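Local coordinates for putative dehydratase (Mesorhizobium loti, PDB 2POZ), which is of unknown function but belongs to the mandelate racemase/muconate lactonizing enzyme group of the enolase superfamily and probably acts as a lyase, at residues 20-25 with 34-39; 96-101 with 285-290; 231-236 with 251-256; 122-127 with 326-331; 111-116 with 360-365. All blocks are in the same frame, centred on the assembly; numbering follows the deposited sequence.

Contact 1: residues 20-25 with 34-39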
# COMPACT_ATOMS: atom_id res chain seq x y z
N PRO A 20 0.37 5.04 -44.78
CA PRO A 20 1.14 6.08 -44.10
C PRO A 20 0.43 7.42 -44.22
O PRO A 20 -0.14 7.75 -45.27
CB PRO A 20 2.46 6.10 -44.86
CG PRO A 20 2.58 4.69 -45.35
CD PRO A 20 1.18 4.40 -45.83
N VAL A 21 0.45 8.19 -43.14
CA VAL A 21 -0.18 9.51 -43.11
C VAL A 21 0.97 10.48 -42.89
O VAL A 21 1.66 10.39 -41.87
CB VAL A 21 -1.21 9.60 -41.96
CG1 VAL A 21 -1.85 10.98 -41.93
CG2 VAL A 21 -2.29 8.52 -42.15
N LEU A 22 1.18 11.37 -43.84
CA LEU A 22 2.28 12.32 -43.74
C LEU A 22 1.82 13.76 -43.73
O LEU A 22 0.72 14.07 -44.19
CB LEU A 22 3.25 12.15 -44.91
CG LEU A 22 3.61 10.76 -45.44
CD1 LEU A 22 4.54 10.94 -46.64
CD2 LEU A 22 4.26 9.91 -44.37
N VAL A 23 2.67 14.63 -43.21
CA VAL A 23 2.39 16.05 -43.18
C VAL A 23 3.63 16.79 -43.66
O VAL A 23 4.76 16.35 -43.42
CB VAL A 23 2.02 16.54 -41.75
CG1 VAL A 23 3.23 16.43 -40.82
CG2 VAL A 23 1.54 17.99 -41.80
N GLU A 24 3.42 17.88 -44.39
CA GLU A 24 4.51 18.69 -44.89
C GLU A 24 4.17 20.13 -44.53
O GLU A 24 3.13 20.64 -44.95
CB GLU A 24 4.65 18.59 -46.41
CG GLU A 24 5.74 19.50 -46.95
CD GLU A 24 5.74 19.58 -48.46
OE1 GLU A 24 4.76 20.09 -49.05
OE2 GLU A 24 6.74 19.14 -49.06
N ILE A 25 5.04 20.77 -43.76
CA ILE A 25 4.81 22.15 -43.34
C ILE A 25 5.70 23.08 -44.15
O ILE A 25 6.92 22.91 -44.16
CB ILE A 25 5.12 22.34 -41.84
CG1 ILE A 25 4.21 21.44 -40.99
CG2 ILE A 25 4.96 23.81 -41.45
CD1 ILE A 25 4.55 21.45 -39.50
N ALA A 34 8.92 17.94 -42.71
CA ALA A 34 8.10 16.75 -42.95
C ALA A 34 7.92 15.93 -41.67
O ALA A 34 8.82 15.85 -40.83
CB ALA A 34 8.75 15.89 -44.02
N GLY A 35 6.74 15.33 -41.52
CA GLY A 35 6.44 14.52 -40.35
C GLY A 35 5.51 13.37 -40.71
O GLY A 35 4.87 13.40 -41.75
N GLU A 36 5.44 12.36 -39.84
CA GLU A 36 4.58 11.20 -40.08
C GLU A 36 3.82 10.77 -38.83
O GLU A 36 4.39 10.69 -37.74
CB GLU A 36 5.40 10.03 -40.62
CG GLU A 36 4.57 8.82 -41.07
CD GLU A 36 5.38 7.78 -41.84
OE1 GLU A 36 6.45 8.12 -42.37
OE2 GLU A 36 4.95 6.61 -41.92
N ALA A 37 2.53 10.51 -38.98
CA ALA A 37 1.70 10.05 -37.88
C ALA A 37 1.80 8.53 -37.87
O ALA A 37 1.66 7.89 -38.91
CB ALA A 37 0.26 10.50 -38.09
N GLY A 38 2.04 7.95 -36.69
CA GLY A 38 2.19 6.51 -36.60
C GLY A 38 0.95 5.65 -36.78
O GLY A 38 0.84 4.59 -36.17
N ILE A 39 0.01 6.09 -37.62
CA ILE A 39 -1.20 5.31 -37.85
C ILE A 39 -1.20 4.75 -39.28
O ILE A 39 -2.15 4.93 -40.03
CB ILE A 39 -2.47 6.16 -37.63
CG1 ILE A 39 -2.36 6.97 -36.33
CG2 ILE A 39 -3.70 5.26 -37.59
CD1 ILE A 39 -2.39 6.13 -35.04
O HOH W 1 2.26 6.68 -41.12
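V23 and G35 face each other in the antiparallel hairpin of strands 21-27 and 33-37, part of the N-terminal capping domain, and they exchange both of their backbone bonds: V23 N to G35 O at 2.9 Å and G35 N to V23 O, also 2.9 Å. One step along, A37 N gives to V21 O at 3.0 Å. V21 N and A37 O have a buried water between them. It accepts from V21 N at 3.1 Å and donates to A37 O at 2.6 Å, and its other proton goes to E36 OE2, 2.8 Å from the water. That leaves E36 OE1, which is bonded to S311 OG and I314 N of the barrel domain. On the outer edge of the hairpin, E36 N reaches Q98 OE1 and A34 N reaches D102 OD2, so helix 87-108 satisfies these two outward amides. E36 gets to the water with CG anti to its backbone N (chi1 -173°) and an extended chain beyond, which brings CG against V21 O. Alongside runs L22, pointing the same way, and its CD2 methyl rests against the carboxylate, 3.5 Å from E36 OE1.

Contact 2: residues 96-101 with 285-290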
# COMPACT_ATOMS: atom_id res chain seq x y z
N ILE A 96 3.13 16.66 -36.65
CA ILE A 96 3.39 18.08 -36.72
C ILE A 96 4.69 18.44 -36.00
O ILE A 96 5.51 19.17 -36.54
CB ILE A 96 2.21 18.88 -36.11
CG1 ILE A 96 1.02 18.83 -37.08
CG2 ILE A 96 2.63 20.33 -35.83
CD1 ILE A 96 -0.28 19.30 -36.50
N GLU A 97 4.86 17.89 -34.80
CA GLU A 97 6.05 18.16 -33.99
C GLU A 97 7.33 17.73 -34.72
O GLU A 97 8.34 18.43 -34.66
CB GLU A 97 5.93 17.45 -32.63
CG GLU A 97 6.99 17.85 -31.60
CD GLU A 97 8.16 16.87 -31.55
OE1 GLU A 97 8.42 16.19 -32.56
OE2 GLU A 97 8.82 16.80 -30.49
N GLN A 98 7.29 16.58 -35.39
CA GLN A 98 8.44 16.10 -36.15
C GLN A 98 8.81 17.12 -37.23
O GLN A 98 9.98 17.44 -37.42
CB GLN A 98 8.12 14.77 -36.84
CG GLN A 98 8.04 13.55 -35.94
CD GLN A 98 7.31 12.42 -36.63
OE1 GLN A 98 7.52 12.17 -37.82
NE2 GLN A 98 6.46 11.72 -35.89
N ALA A 99 7.80 17.59 -37.96
CA ALA A 99 8.04 18.56 -39.02
C ALA A 99 8.64 19.86 -38.47
O ALA A 99 9.43 20.52 -39.16
CB ALA A 99 6.73 18.87 -39.76
N LEU A 100 8.27 20.22 -37.25
CA LEU A 100 8.81 21.43 -36.65
C LEU A 100 10.30 21.28 -36.37
O LEU A 100 11.08 22.19 -36.65
CB LEU A 100 8.04 21.78 -35.38
CG LEU A 100 6.61 22.22 -35.69
CD1 LEU A 100 5.83 22.44 -34.39
CD2 LEU A 100 6.64 23.51 -36.51
N TRP A 101 10.70 20.13 -35.81
CA TRP A 101 12.12 19.89 -35.52
C TRP A 101 12.91 19.80 -36.83
O TRP A 101 14.07 20.19 -36.90
CB TRP A 101 12.31 18.61 -34.71
CG TRP A 101 11.99 18.79 -33.26
CD1 TRP A 101 10.89 18.35 -32.60
CD2 TRP A 101 12.77 19.53 -32.30
NE1 TRP A 101 10.91 18.78 -31.28
CE2 TRP A 101 12.06 19.50 -31.08
CE3 TRP A 101 13.99 20.22 -32.36
CZ2 TRP A 101 12.53 20.13 -29.92
CZ3 TRP A 101 14.46 20.85 -31.21
CH2 TRP A 101 13.73 20.80 -30.01
N GLY A 285 3.90 11.35 -29.13
CA GLY A 285 3.88 12.79 -28.91
C GLY A 285 4.88 13.56 -29.76
O GLY A 285 4.82 14.78 -29.85
N GLY A 286 5.80 12.84 -30.40
CA GLY A 286 6.79 13.50 -31.22
C GLY A 286 8.20 13.13 -30.80
O GLY A 286 8.38 12.28 -29.92
N LEU A 287 9.19 13.76 -31.41
CA LEU A 287 10.59 13.48 -31.12
C LEU A 287 11.05 13.94 -29.74
O LEU A 287 11.67 13.18 -29.01
CB LEU A 287 11.49 14.12 -32.18
CG LEU A 287 11.63 13.40 -33.52
CD1 LEU A 287 12.47 14.26 -34.46
CD2 LEU A 287 12.30 12.05 -33.30
N MSE A 288 10.78 15.18 -29.39
CA MSE A 288 11.20 15.68 -28.08
C MSE A 288 10.40 15.00 -26.97
O MSE A 288 10.96 14.62 -25.95
CB MSE A 288 11.05 17.20 -28.01
CG MSE A 288 11.39 17.81 -26.65
SE MSE A 288 13.16 17.34 -25.99
CE MSE A 288 14.17 18.83 -26.76
N GLU A 289 9.10 14.84 -27.17
CA GLU A 289 8.27 14.18 -26.16
C GLU A 289 8.82 12.76 -25.92
O GLU A 289 8.90 12.30 -24.78
CB GLU A 289 6.81 14.12 -26.63
CG GLU A 289 5.84 13.47 -25.64
CD GLU A 289 5.71 14.24 -24.32
OE1 GLU A 289 6.01 15.46 -24.29
OE2 GLU A 289 5.30 13.62 -23.32
N THR A 290 9.20 12.07 -26.99
CA THR A 290 9.73 10.72 -26.82
C THR A 290 11.10 10.76 -26.16
O THR A 290 11.43 9.88 -25.36
CB THR A 290 9.80 9.98 -28.17
OG1 THR A 290 8.48 9.89 -28.72
CG2 THR A 290 10.35 8.56 -27.98
O HOH W 2 7.60 17.16 -28.33
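The carboxylate of E97 takes two consecutive backbone N-H groups of the other segment: OE1 accepts from L287 N at 2.8 Å, and OE2 accepts from M288 N, again 2.8 Å. The two bonds differ. M288 N uses the syn lone pair of OE2, whereas L287 N comes to OE1 from above the carboxylate plane, 37° out of it. G286, with no side chain, lets the acid come in close, its CA 3.4 Å from E97 OE1. E97 makes the approach with CG anti to its backbone N (chi1 -170°) and a bend at chi2. G286 is the N-cap of helix 287-298, so an acid on helix 87-108 of the capping domain meets the N-terminal end of a barrel-domain helix, where the helix dipole would be expected to stabilise its negative charge. Further out, W101 NE1 makes a weak bond to E97 OE2, and the indole packs obliquely on selenomethionine M288, whose CB is 3.6 Å from W101 NE1 and whose CE is 3.8 Å from W101 CZ2. At the helix start, T290 OG1 returns a bond of 2.7 Å to G286 O, and G285 O takes one from W72 NE1. The W101 ring meets F116 of its own chain edge-to-face, and M288 packs on F116 of a neighbouring subunit.

Contact 3: residues 231-236 with 251-256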
# COMPACT_ATOMS: atom_id res chain seq x y z
N GLU A 231 6.21 -8.94 -25.69
CA GLU A 231 5.61 -7.62 -25.84
C GLU A 231 4.10 -7.62 -25.60
O GLU A 231 3.38 -8.52 -26.06
CB GLU A 231 5.90 -7.07 -27.24
CG GLU A 231 5.39 -5.66 -27.49
CD GLU A 231 5.70 -5.19 -28.90
OE1 GLU A 231 6.75 -5.61 -29.44
OE2 GLU A 231 4.90 -4.40 -29.46
N GLU A 232 3.62 -6.60 -24.88
CA GLU A 232 2.21 -6.46 -24.55
C GLU A 232 1.55 -7.79 -24.19
O GLU A 232 0.66 -8.25 -24.90
CB GLU A 232 1.45 -5.83 -25.73
CG GLU A 232 1.83 -4.39 -26.04
CD GLU A 232 0.94 -3.78 -27.12
OE1 GLU A 232 0.79 -4.42 -28.19
OE2 GLU A 232 0.39 -2.68 -26.90
N PRO A 233 1.96 -8.41 -23.07
CA PRO A 233 1.36 -9.69 -22.68
C PRO A 233 -0.13 -9.56 -22.34
O PRO A 233 -0.85 -10.55 -22.30
CB PRO A 233 2.21 -10.11 -21.48
CG PRO A 233 2.56 -8.79 -20.86
CD PRO A 233 2.92 -7.94 -22.06
N CYS A 234 -0.57 -8.33 -22.08
CA CYS A 234 -1.99 -8.13 -21.79
C CYS A 234 -2.46 -6.86 -22.46
O CYS A 234 -1.67 -6.07 -22.96
CB CYS A 234 -2.25 -8.05 -20.29
SG CYS A 234 -1.45 -6.64 -19.48
N ASP A 235 -3.78 -6.68 -22.47
CA ASP A 235 -4.38 -5.50 -23.08
C ASP A 235 -3.76 -4.25 -22.46
O ASP A 235 -3.69 -4.13 -21.24
CB ASP A 235 -5.89 -5.50 -22.83
CG ASP A 235 -6.62 -4.46 -23.64
OD1 ASP A 235 -6.20 -3.28 -23.64
OD2 ASP A 235 -7.63 -4.82 -24.29
N PRO A 236 -3.28 -3.32 -23.30
CA PRO A 236 -2.66 -2.07 -22.85
C PRO A 236 -3.56 -1.30 -21.87
O PRO A 236 -3.08 -0.48 -21.10
CB PRO A 236 -2.45 -1.30 -24.15
CG PRO A 236 -2.24 -2.37 -25.15
CD PRO A 236 -3.28 -3.40 -24.77
N LEU A 251 9.88 -14.23 -18.20
CA LEU A 251 10.32 -13.45 -19.36
C LEU A 251 10.26 -11.94 -19.14
O LEU A 251 9.36 -11.45 -18.47
CB LEU A 251 9.46 -13.78 -20.57
CG LEU A 251 9.09 -15.25 -20.78
CD1 LEU A 251 8.10 -15.36 -21.94
CD2 LEU A 251 10.34 -16.04 -21.06
N PRO A 252 11.23 -11.20 -19.68
CA PRO A 252 11.22 -9.74 -19.53
C PRO A 252 10.04 -9.23 -20.36
O PRO A 252 9.69 -9.81 -21.39
CB PRO A 252 12.56 -9.32 -20.14
CG PRO A 252 13.43 -10.50 -19.89
CD PRO A 252 12.52 -11.65 -20.22
N ILE A 253 9.42 -8.14 -19.92
CA ILE A 253 8.28 -7.59 -20.63
C ILE A 253 8.59 -6.24 -21.25
O ILE A 253 9.37 -5.46 -20.70
CB ILE A 253 7.08 -7.42 -19.68
CG1 ILE A 253 6.66 -8.78 -19.12
CG2 ILE A 253 5.92 -6.77 -20.42
CD1 ILE A 253 5.55 -8.70 -18.05
N ALA A 254 7.98 -5.98 -22.40
CA ALA A 254 8.13 -4.72 -23.10
C ALA A 254 6.74 -4.25 -23.53
O ALA A 254 5.92 -5.05 -23.98
CB ALA A 254 9.03 -4.90 -24.34
N VAL A 255 6.47 -2.96 -23.34
CA VAL A 255 5.18 -2.37 -23.74
C VAL A 255 5.47 -0.96 -24.22
O VAL A 255 6.59 -0.48 -24.10
CB VAL A 255 4.16 -2.27 -22.56
CG1 VAL A 255 3.86 -3.64 -21.99
CG2 VAL A 255 4.70 -1.34 -21.46
N GLY A 256 4.46 -0.29 -24.78
CA GLY A 256 4.68 1.08 -25.22
C GLY A 256 4.10 1.46 -26.56
O GLY A 256 3.87 2.65 -26.81
O HOH W 3 1.63 -0.88 -25.44
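Two neighbouring parallel strands of the barrel meet here at their C-terminal ends, which in the enolase superfamily is the end that carries the active site. The one direct hydrogen bond between the segments runs from E232 N to A254 O at 2.9 Å, nearly along the C=O axis, and E231 CA lies close by at 3.2 Å from the same A254 O in a CA-H...O contact. E231 and A254 are paired across the strands and turn to the same face. With CG anti to its backbone N (chi1 -177°) and the chain extended, E231 holds its carboxylate well clear of the backbone, and OE1 is salt-bridged to K157. Strands 227-231 and 253-255 are joined through helix 239-248, a beta-alpha-beta crossover. In relatives, acids at the ends of successive barrel strands bind the essential metal; E231, with E257 close by, is placed consistently with such a role. After E231 the chain turns sharply. E232 has left-handed backbone angles (phi 40°, psi 66°), and its carboxylate reaches the residue after the next strand only through a water: OE2 accepts at 2.6 Å from a water that in turn takes the N-H of G256, 3.0 Å from G256 N, while OE1 is salt-bridged to R258. Just after the turn, P233 crosses I253 at about a right angle. The P233 ring sits against the branch methyl of I253, CD to CG2 3.6 Å, and V255 CG1 comes up more loosely, 4.1 Å from E232 N.

Contact 4: residues 122-127 with 326-331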
# COMPACT_ATOMS: atom_id res chain seq x y z
N ASP A 122 27.02 5.92 -34.02
CA ASP A 122 26.96 6.17 -35.46
C ASP A 122 26.09 5.18 -36.22
O ASP A 122 25.85 5.33 -37.41
CB ASP A 122 28.37 6.14 -36.07
CG ASP A 122 29.28 7.20 -35.47
OD1 ASP A 122 28.90 8.39 -35.46
OD2 ASP A 122 30.38 6.83 -35.02
N ARG A 123 25.61 4.15 -35.53
CA ARG A 123 24.77 3.15 -36.16
C ARG A 123 24.02 2.37 -35.10
O ARG A 123 24.42 2.36 -33.93
CB ARG A 123 25.63 2.19 -37.00
CG ARG A 123 26.58 1.33 -36.19
CD ARG A 123 27.50 0.50 -37.08
NE ARG A 123 27.95 -0.72 -36.41
CZ ARG A 123 28.80 -0.76 -35.38
NH1 ARG A 123 29.30 0.36 -34.88
NH2 ARG A 123 29.11 -1.92 -34.83
N VAL A 124 22.92 1.73 -35.49
CA VAL A 124 22.13 0.95 -34.56
C VAL A 124 21.77 -0.40 -35.14
O VAL A 124 21.51 -0.53 -36.33
CB VAL A 124 20.81 1.66 -34.19
CG1 VAL A 124 21.08 2.91 -33.38
CG2 VAL A 124 20.04 1.99 -35.47
N ARG A 125 21.77 -1.40 -34.27
CA ARG A 125 21.41 -2.74 -34.66
C ARG A 125 19.88 -2.80 -34.64
O ARG A 125 19.23 -2.10 -33.87
CB ARG A 125 21.98 -3.73 -33.65
CG ARG A 125 21.67 -5.17 -33.96
CD ARG A 125 22.28 -6.08 -32.91
NE ARG A 125 21.76 -7.43 -33.03
CZ ARG A 125 21.15 -8.07 -32.04
NH1 ARG A 125 21.00 -7.47 -30.86
NH2 ARG A 125 20.70 -9.30 -32.22
N ALA A 126 19.31 -3.64 -35.50
CA ALA A 126 17.86 -3.75 -35.55
C ALA A 126 17.41 -5.20 -35.57
O ALA A 126 18.17 -6.08 -35.91
CB ALA A 126 17.33 -3.04 -36.80
N TYR A 127 16.16 -5.42 -35.18
CA TYR A 127 15.59 -6.76 -35.24
C TYR A 127 14.59 -6.68 -36.38
O TYR A 127 14.14 -5.59 -36.74
CB TYR A 127 14.92 -7.15 -33.92
CG TYR A 127 13.72 -6.34 -33.49
CD1 TYR A 127 12.46 -6.56 -34.06
CD2 TYR A 127 13.82 -5.38 -32.48
CE1 TYR A 127 11.34 -5.84 -33.62
CE2 TYR A 127 12.71 -4.66 -32.04
CZ TYR A 127 11.47 -4.89 -32.61
OH TYR A 127 10.38 -4.17 -32.19
N THR A 326 20.51 7.84 -24.32
CA THR A 326 21.51 7.06 -23.61
C THR A 326 21.06 5.64 -23.28
O THR A 326 21.90 4.75 -23.12
CB THR A 326 21.93 7.78 -22.31
OG1 THR A 326 20.76 8.16 -21.59
CG2 THR A 326 22.72 9.03 -22.62
N ASN A 327 19.75 5.41 -23.20
CA ASN A 327 19.23 4.08 -22.88
C ASN A 327 18.59 3.36 -24.07
O ASN A 327 17.53 2.74 -23.95
CB ASN A 327 18.23 4.16 -21.70
CG ASN A 327 17.05 5.10 -21.97
OD1 ASN A 327 17.14 6.03 -22.78
ND2 ASN A 327 15.95 4.87 -21.27
N PHE A 328 19.24 3.45 -25.22
CA PHE A 328 18.75 2.79 -26.43
C PHE A 328 19.08 1.31 -26.39
O PHE A 328 20.17 0.93 -25.99
CB PHE A 328 19.39 3.41 -27.68
CG PHE A 328 19.13 2.64 -28.94
CD1 PHE A 328 17.88 2.70 -29.57
CD2 PHE A 328 20.11 1.82 -29.49
CE1 PHE A 328 17.62 1.96 -30.72
CE2 PHE A 328 19.87 1.08 -30.64
CZ PHE A 328 18.62 1.15 -31.26
N MSE A 329 18.13 0.48 -26.82
CA MSE A 329 18.36 -0.96 -26.85
C MSE A 329 18.56 -1.50 -28.27
O MSE A 329 19.63 -2.00 -28.61
CB MSE A 329 17.19 -1.70 -26.20
CG MSE A 329 17.34 -3.22 -26.24
SE MSE A 329 15.73 -4.15 -25.69
CE MSE A 329 16.21 -5.95 -26.27
N ILE A 330 17.52 -1.40 -29.09
CA ILE A 330 17.58 -1.94 -30.45
C ILE A 330 16.52 -1.26 -31.32
O ILE A 330 15.52 -0.74 -30.81
CB ILE A 330 17.35 -3.48 -30.38
CG1 ILE A 330 17.67 -4.15 -31.71
CG2 ILE A 330 15.91 -3.75 -29.96
CD1 ILE A 330 17.68 -5.67 -31.61
N HIS A 331 16.74 -1.27 -32.63
CA HIS A 331 15.84 -0.65 -33.61
C HIS A 331 14.91 -1.71 -34.24
O HIS A 331 15.28 -2.88 -34.32
CB HIS A 331 16.69 0.02 -34.70
CG HIS A 331 15.90 0.67 -35.80
ND1 HIS A 331 15.52 1.99 -35.75
CD2 HIS A 331 15.48 0.20 -36.99
CE1 HIS A 331 14.89 2.31 -36.88
NE2 HIS A 331 14.86 1.24 -37.65
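H331 and strand 123-128 are tied by two backbone bonds in the parallel pattern. H331 N gives to R125 O at 2.9 Å, in the carbonyl plane, and H331 O takes Y127 N at 2.8 Å; the intervening A126 adds a CA-H...O contact, its CA 3.0 Å from H331 O.

Apolar contacts surround this pair. V124 and F328 cross at about a right angle, with V124 CG1 3.5 Å from F328 CE2. I330 touches with both arms: along the longer one CG1 lies against R125 O and its terminal CD1 sits over one face of the R125 guanidinium, 3.9 Å from NH1; the short arm, CG2, meets the edge of the Y127 ring in its plane at 3.7 Å from CD2. An anti arrangement at both torsions (chi1 -169°, chi2 170°) stretches the I330 chain toward that arginine. The H331 ring presents its edge to A126, CD2 to CB 3.7 Å.

Each polar tip finds its partner further off: R125 is salt-bridged to E201, Y127 OH bonds to K157 NZ, and H331 ND1 bonds to E322 OE1. Strand 123-128 runs between 331-333, with which it is parallel, and 357-359, with which it is antiparallel, while helix 312-324 packs on V124, F328 and H331 through L319 and E322.

Contact 5: residues 111-116 with 360-365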
# COMPACT_ATOMS: atom_id res chain seq x y z
N PRO A 111 21.73 17.97 -37.98
CA PRO A 111 20.74 16.93 -37.69
C PRO A 111 20.00 17.27 -36.39
O PRO A 111 20.55 17.95 -35.51
CB PRO A 111 21.59 15.67 -37.54
CG PRO A 111 22.77 15.95 -38.44
CD PRO A 111 23.08 17.39 -38.13
N VAL A 112 18.76 16.81 -36.26
CA VAL A 112 18.01 17.08 -35.05
C VAL A 112 18.74 16.51 -33.83
O VAL A 112 18.68 17.10 -32.75
CB VAL A 112 16.58 16.50 -35.12
CG1 VAL A 112 15.90 16.62 -33.75
CG2 VAL A 112 15.77 17.26 -36.17
N TYR A 113 19.44 15.39 -33.98
CA TYR A 113 20.12 14.84 -32.81
C TYR A 113 21.21 15.76 -32.25
O TYR A 113 21.58 15.63 -31.09
CB TYR A 113 20.69 13.44 -33.10
CG TYR A 113 21.62 13.32 -34.28
CD1 TYR A 113 22.89 13.91 -34.27
CD2 TYR A 113 21.25 12.57 -35.39
CE1 TYR A 113 23.76 13.74 -35.34
CE2 TYR A 113 22.12 12.39 -36.46
CZ TYR A 113 23.37 12.98 -36.43
OH TYR A 113 24.22 12.78 -37.50
N GLU A 114 21.73 16.68 -33.06
CA GLU A 114 22.74 17.62 -32.56
C GLU A 114 22.06 18.62 -31.63
O GLU A 114 22.63 19.02 -30.62
CB GLU A 114 23.43 18.38 -33.70
CG GLU A 114 24.51 17.59 -34.44
CD GLU A 114 25.55 16.97 -33.51
OE1 GLU A 114 25.89 17.59 -32.47
OE2 GLU A 114 26.04 15.87 -33.83
N LEU A 115 20.83 19.01 -31.97
CA LEU A 115 20.07 19.95 -31.16
C LEU A 115 19.75 19.31 -29.80
O LEU A 115 19.74 19.98 -28.77
CB LEU A 115 18.76 20.33 -31.86
CG LEU A 115 18.86 20.94 -33.26
CD1 LEU A 115 17.46 21.17 -33.83
CD2 LEU A 115 19.63 22.24 -33.20
N PHE A 116 19.48 18.00 -29.84
CA PHE A 116 19.14 17.20 -28.67
C PHE A 116 20.31 16.91 -27.73
O PHE A 116 20.14 16.26 -26.70
CB PHE A 116 18.52 15.86 -29.12
CG PHE A 116 17.09 15.96 -29.57
CD1 PHE A 116 16.45 17.20 -29.68
CD2 PHE A 116 16.37 14.81 -29.88
CE1 PHE A 116 15.12 17.29 -30.09
CE2 PHE A 116 15.04 14.89 -30.29
CZ PHE A 116 14.41 16.13 -30.39
N MSE A 360 23.48 6.22 -38.96
CA MSE A 360 22.78 7.45 -38.61
C MSE A 360 22.86 8.42 -39.79
O MSE A 360 23.93 8.61 -40.37
CB MSE A 360 23.41 8.10 -37.38
CG MSE A 360 23.51 7.19 -36.16
SE MSE A 360 21.80 6.47 -35.61
CE MSE A 360 21.78 4.87 -36.69
N PRO A 361 21.73 9.04 -40.17
CA PRO A 361 21.79 9.98 -41.29
C PRO A 361 22.54 11.23 -40.87
O PRO A 361 22.57 11.57 -39.69
CB PRO A 361 20.32 10.24 -41.59
CG PRO A 361 19.71 10.19 -40.23
CD PRO A 361 20.38 8.98 -39.60
N ASN A 362 23.15 11.92 -41.84
CA ASN A 362 23.93 13.13 -41.56
C ASN A 362 23.33 14.44 -42.09
O ASN A 362 23.84 15.52 -41.78
CB ASN A 362 25.35 12.97 -42.11
CG ASN A 362 26.20 12.00 -41.29
OD1 ASN A 362 27.21 11.50 -41.78
ND2 ASN A 362 25.80 11.76 -40.05
N GLY A 363 22.27 14.35 -42.87
CA GLY A 363 21.66 15.56 -43.40
C GLY A 363 21.03 16.43 -42.33
O GLY A 363 20.75 15.95 -41.23
N PRO A 364 20.80 17.73 -42.60
CA PRO A 364 20.19 18.62 -41.61
C PRO A 364 18.73 18.27 -41.31
O PRO A 364 18.04 17.67 -42.13
CB PRO A 364 20.37 20.01 -42.23
CG PRO A 364 20.40 19.74 -43.71
CD PRO A 364 21.24 18.48 -43.79
N GLY A 365 18.27 18.66 -40.12
CA GLY A 365 16.90 18.35 -39.74
C GLY A 365 16.73 16.86 -39.56
O GLY A 365 17.56 16.21 -38.92
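P361 makes the first tie to the other segment, through its carbonyl: Y113 OH gives a hydrogen bond to P361 O at 3.0 Å, with the oxygen at the edge of the ring and near its plane. Y113 has its CG between the backbone N and the carbonyl carbon (chi1 56°), which lays the ring back over P111, two residues earlier, whose CB sits 3.4 Å above the ring centre, a CH-pi contact. Next comes N362. Its carbonyl faces the P111 ring, N362 O to P111 CG 3.5 Å, and its side-chain amide crosses the Y113 ring obliquely, the planes 74° apart. G363 follows with its own carbonyl on the same proline atom, G363 O being 3.4 Å from P111 CG. This loop follows strand 357-359, where the chain leaves the barrel domain and comes back to the capping domain, wrapping here around the start of the short helix 112-115. The backbone of P364 passes close to that of P111. At G365, where phi is positive, the carbonyl is the acceptor for V112 N: the bond to G365 O is 3.0 Å, tilted 35° from the carbonyl plane, and V112 CG2 packs on G365 O at 3.4 Å.

Contacts 1, 2 and 5 form a touching chain around helix 87-108. Contacts 1 and 2 have centres about 11 Å apart and meet where I25 CD1 packs on A99 CB at 3.4 Å; contacts 2 and 5, about 13 Å apart between centres, meet where W101 and M288 pack on F116 of the same chain. Contact 5 in turn adjoins contact 4, centres about 16 Å apart, through D122 O and M360 N. Contact 3 touches none of the others; its nearest neighbour is contact 4, about 5 Å away between nearest atoms. K157 bonds both E231 of contact 3 and Y127 of contact 4, which is consistent with both lying near the probable active site at the C-terminal end of the barrel strands.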